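Local structure of mRNA export factor (Human herpesvirus 1, 4YXP) at residues Pro83-Thr88 and Leu123-Met128. The protein regulates viral gene expression, inhibits cellular splicing and mediates nuclear export of intronless viral mRNAs, and forms a homodimer through its C-terminal region. Residues are numbered along the deposited sequence; the frame is centred on the assembly and turned at random.
Sequences PSLYRT and LAWCKM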
ATOM      1  N   PRO B  83     -26.295  -2.305 -15.670  1.00 26.85           N
ATOM      2  CA  PRO B  83     -26.777  -1.039 -16.234  1.00 27.25           C
ATOM      3  C   PRO B  83     -27.519  -0.157 -15.227  1.00 26.68           C
ATOM      4  O   PRO B  83     -27.417   1.067 -15.305  1.00 26.84           O
ATOM      5  CB  PRO B  83     -27.709  -1.500 -17.357  1.00 29.55           C
ATOM      6  CG  PRO B  83     -27.115  -2.794 -17.798  1.00 28.86           C
ATOM      7  CD  PRO B  83     -26.626  -3.449 -16.537  1.00 26.57           C
ATOM      8  N   SER B  84     -28.242  -0.769 -14.295  1.00 27.19           N
ATOM      9  CA  SER B  84     -28.985  -0.024 -13.284  1.00 28.79           C
ATOM     10  C   SER B  84     -28.047   0.777 -12.380  1.00 26.81           C
ATOM     11  O   SER B  84     -28.257   1.966 -12.141  1.00 28.20           O
ATOM     12  CB  SER B  84     -29.834  -0.975 -12.437  1.00 31.04           C
ATOM     13  OG  SER B  84     -30.465  -0.286 -11.373  1.00 32.45           O
ATOM     14  N   LEU B  85     -27.013   0.116 -11.873  1.00 24.44           N
ATOM     15  CA  LEU B  85     -26.057   0.779 -10.994  1.00 24.02           C
ATOM     16  C   LEU B  85     -25.327   1.871 -11.768  1.00 23.86           C
ATOM     17  O   LEU B  85     -25.084   2.964 -11.249  1.00 23.73           O
ATOM     18  CB  LEU B  85     -25.066  -0.235 -10.416  1.00 24.28           C
ATOM     19  CG  LEU B  85     -24.025   0.311  -9.434  1.00 25.31           C
ATOM     20  CD1 LEU B  85     -24.691   0.851  -8.181  1.00 26.39           C
ATOM     21  CD2 LEU B  85     -23.003  -0.769  -9.075  1.00 25.73           C
ATOM     22  N   TYR B  86     -24.985   1.558 -13.014  1.00 24.42           N
ATOM     23  CA  TYR B  86     -24.310   2.493 -13.908  1.00 25.29           C
ATOM     24  C   TYR B  86     -25.130   3.768 -14.023  1.00 25.92           C
ATOM     25  O   TYR B  86     -24.603   4.875 -13.919  1.00 26.06           O
ATOM     26  CB  TYR B  86     -24.113   1.843 -15.282  1.00 26.75           C
ATOM     27  CG  TYR B  86     -23.398   2.683 -16.319  1.00 27.93           C
ATOM     28  CD1 TYR B  86     -24.028   3.759 -16.930  1.00 30.71           C
ATOM     29  CD2 TYR B  86     -22.106   2.373 -16.717  1.00 26.90           C
ATOM     30  CE1 TYR B  86     -23.380   4.520 -17.888  1.00 32.51           C
ATOM     31  CE2 TYR B  86     -21.450   3.129 -17.676  1.00 28.40           C
ATOM     32  CZ  TYR B  86     -22.091   4.199 -18.257  1.00 31.35           C
ATOM     33  OH  TYR B  86     -21.447   4.949 -19.215  1.00 32.85           O
ATOM     34  N   ARG B  87     -26.432   3.591 -14.231  1.00 26.74           N
ATOM     35  CA  ARG B  87     -27.360   4.700 -14.386  1.00 28.14           C
ATOM     36  C   ARG B  87     -27.417   5.549 -13.112  1.00 27.63           C
ATOM     37  O   ARG B  87     -27.483   6.776 -13.169  1.00 26.79           O
ATOM     38  CB  ARG B  87     -28.750   4.153 -14.746  1.00 31.50           C
ATOM     39  CG  ARG B  87     -29.641   5.119 -15.493  1.00 35.99           C
ATOM     40  CD  ARG B  87     -30.676   4.383 -16.345  1.00 37.13           C
ATOM     41  NE  ARG B  87     -31.602   3.579 -15.546  1.00 36.99           N
ATOM     42  CZ  ARG B  87     -31.676   2.248 -15.552  1.00 36.66           C
ATOM     43  NH1 ARG B  87     -30.875   1.512 -16.318  1.00 34.77           N
ATOM     44  NH2 ARG B  87     -32.573   1.641 -14.784  1.00 38.27           N
ATOM     45  N   THR B  88     -27.375   4.886 -11.962  1.00 27.92           N
ATOM     46  CA  THR B  88     -27.383   5.568 -10.671  1.00 28.68           C
ATOM     47  C   THR B  88     -26.108   6.405 -10.474  1.00 27.18           C
ATOM     48  O   THR B  88     -26.174   7.554 -10.026  1.00 26.82           O
ATOM     49  CB  THR B  88     -27.536   4.548  -9.516  1.00 29.75           C
ATOM     50  OG1 THR B  88     -28.829   3.929  -9.601  1.00 31.80           O
ATOM     51  CG2 THR B  88     -27.389   5.215  -8.150  1.00 30.58           C
ATOM     52  N   LEU B 123     -12.317  -4.863 -13.223  1.00 20.68           N
ATOM     53  CA  LEU B 123     -12.258  -5.405 -14.577  1.00 21.93           C
ATOM     54  C   LEU B 123     -13.576  -6.054 -15.007  1.00 22.31           C
ATOM     55  O   LEU B 123     -13.952  -5.975 -16.178  1.00 23.15           O
ATOM     56  CB  LEU B 123     -11.109  -6.411 -14.692  1.00 22.79           C
ATOM     57  CG  LEU B 123      -9.691  -5.846 -14.499  1.00 23.69           C
ATOM     58  CD1 LEU B 123      -8.650  -6.888 -14.867  1.00 24.41           C
ATOM     59  CD2 LEU B 123      -9.463  -4.572 -15.305  1.00 24.94           C
ATOM     60  N   ALA B 124     -14.286  -6.686 -14.077  1.00 20.98           N
ATOM     61  CA  ALA B 124     -15.583  -7.270 -14.415  1.00 21.24           C
ATOM     62  C   ALA B 124     -16.592  -6.165 -14.726  1.00 20.88           C
ATOM     63  O   ALA B 124     -17.438  -6.313 -15.613  1.00 22.49           O
ATOM     64  CB  ALA B 124     -16.087  -8.155 -13.289  1.00 21.42           C
ATOM     65  N   TRP B 125     -16.493  -5.059 -13.996  1.00 20.44           N
ATOM     66  CA  TRP B 125     -17.329  -3.885 -14.253  1.00 22.45           C
ATOM     67  C   TRP B 125     -17.062  -3.352 -15.657  1.00 23.39           C
ATOM     68  O   TRP B 125     -17.993  -3.054 -16.406  1.00 23.54           O
ATOM     69  CB  TRP B 125     -17.063  -2.800 -13.203  1.00 22.97           C
ATOM     70  CG  TRP B 125     -17.871  -1.543 -13.377  1.00 23.86           C
ATOM     71  CD1 TRP B 125     -17.422  -0.333 -13.828  1.00 25.81           C
ATOM     72  CD2 TRP B 125     -19.267  -1.372 -13.089  1.00 24.20           C
ATOM     73  NE1 TRP B 125     -18.454   0.579 -13.841  1.00 25.98           N
ATOM     74  CE2 TRP B 125     -19.594  -0.034 -13.393  1.00 24.74           C
ATOM     75  CE3 TRP B 125     -20.269  -2.220 -12.609  1.00 25.74           C
ATOM     76  CZ2 TRP B 125     -20.883   0.473 -13.232  1.00 25.57           C
ATOM     77  CZ3 TRP B 125     -21.550  -1.712 -12.449  1.00 26.86           C
ATOM     78  CH2 TRP B 125     -21.843  -0.379 -12.760  1.00 26.24           C
ATOM     79  N   CYS B 126     -15.786  -3.241 -16.014  1.00 22.98           N
ATOM     80  CA  CYS B 126     -15.408  -2.815 -17.357  1.00 23.50           C
ATOM     81  C   CYS B 126     -15.942  -3.784 -18.407  1.00 23.49           C
ATOM     82  O   CYS B 126     -16.407  -3.367 -19.467  1.00 23.74           O
ATOM     83  CB  CYS B 126     -13.888  -2.697 -17.482  1.00 25.41           C
ATOM     84  SG  CYS B 126     -13.194  -1.270 -16.632  1.00 26.26           S
ATOM     85  N   LYS B 127     -15.874  -5.080 -18.115  1.00 23.86           N
ATOM     86  CA  LYS B 127     -16.319  -6.081 -19.076  1.00 24.45           C
ATOM     87  C   LYS B 127     -17.830  -5.996 -19.265  1.00 25.35           C
ATOM     88  O   LYS B 127     -18.344  -6.231 -20.360  1.00 26.14           O
ATOM     89  CB  LYS B 127     -15.921  -7.494 -18.638  1.00 23.97           C
ATOM     90  CG  LYS B 127     -16.145  -8.521 -19.741  1.00 24.45           C
ATOM     91  CD  LYS B 127     -15.769  -9.936 -19.340  1.00 25.91           C
ATOM     92  CE  LYS B 127     -16.075 -10.901 -20.483  1.00 28.69           C
ATOM     93  NZ  LYS B 127     -15.644 -12.296 -20.207  1.00 29.43           N
ATOM     94  N   MET B 128     -18.538  -5.654 -18.194  1.00 25.62           N
ATOM     95  CA  MET B 128     -19.986  -5.497 -18.259  1.00 27.27           C
ATOM     96  C   MET B 128     -20.348  -4.283 -19.112  1.00 27.19           C
ATOM     97  O   MET B 128     -21.268  -4.344 -19.932  1.00 27.84           O
ATOM     98  CB  MET B 128     -20.571  -5.371 -16.848  1.00 27.51           C
ATOM     99  CG  MET B 128     -22.084  -5.146 -16.803  1.00 28.58           C
ATOM    100  SD  MET B 128     -22.583  -3.425 -17.043  1.00 28.37           S
ATOM    101  CE  MET B 128     -21.846  -2.638 -15.613  1.00 27.72           C
TER
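The six-membered ring of W125 reaches across to helix 75-91 and ends against the N, CA and CB of Y86 and the side chain of L85. Its outermost carbon, CH2, lies 3.7 Å from Y86 N, which meets the indole at its edge and in its plane. L85 CD2 comes in obliquely, 3.8 Å from W125 CZ3; Y86 CB touches W125 CH2 at 4.1 Å, and the two aromatic side chains cross at about a right angle. With CG anti to the backbone N (chi1 180°), the indole extends far enough to bridge segments 83-88 and 123-128, whose axes come within 11.6 Å. A separate apolar contact joins P83 CD to M128 SD, 4.1 Å apart. The methionine chain leaves its helix extended, then bends at its second and third torsions, which folds CE back over one face of W125, 3.3 Å above the ring plane and offset toward the rim. M128 thus packs both on the proline and on the indole of its own helix. The polar ends are bound elsewhere: W125 NE1 to D140 OD2 and Y86 OH to P135 O, both hydrogen bonds that fasten this pair of aromatics to the chain following helix 112-132. The second subunit packs here too, its Y268 on L85 and its F269 on W125, from the C-terminal region important for homodimerization. The whole is a near-perpendicular packing of two helical segments (axes at 98°) through apolar side chains in the mainly helical ICP27 domain, where C-terminal residues of the second subunit of the intertwined dimer pack against it.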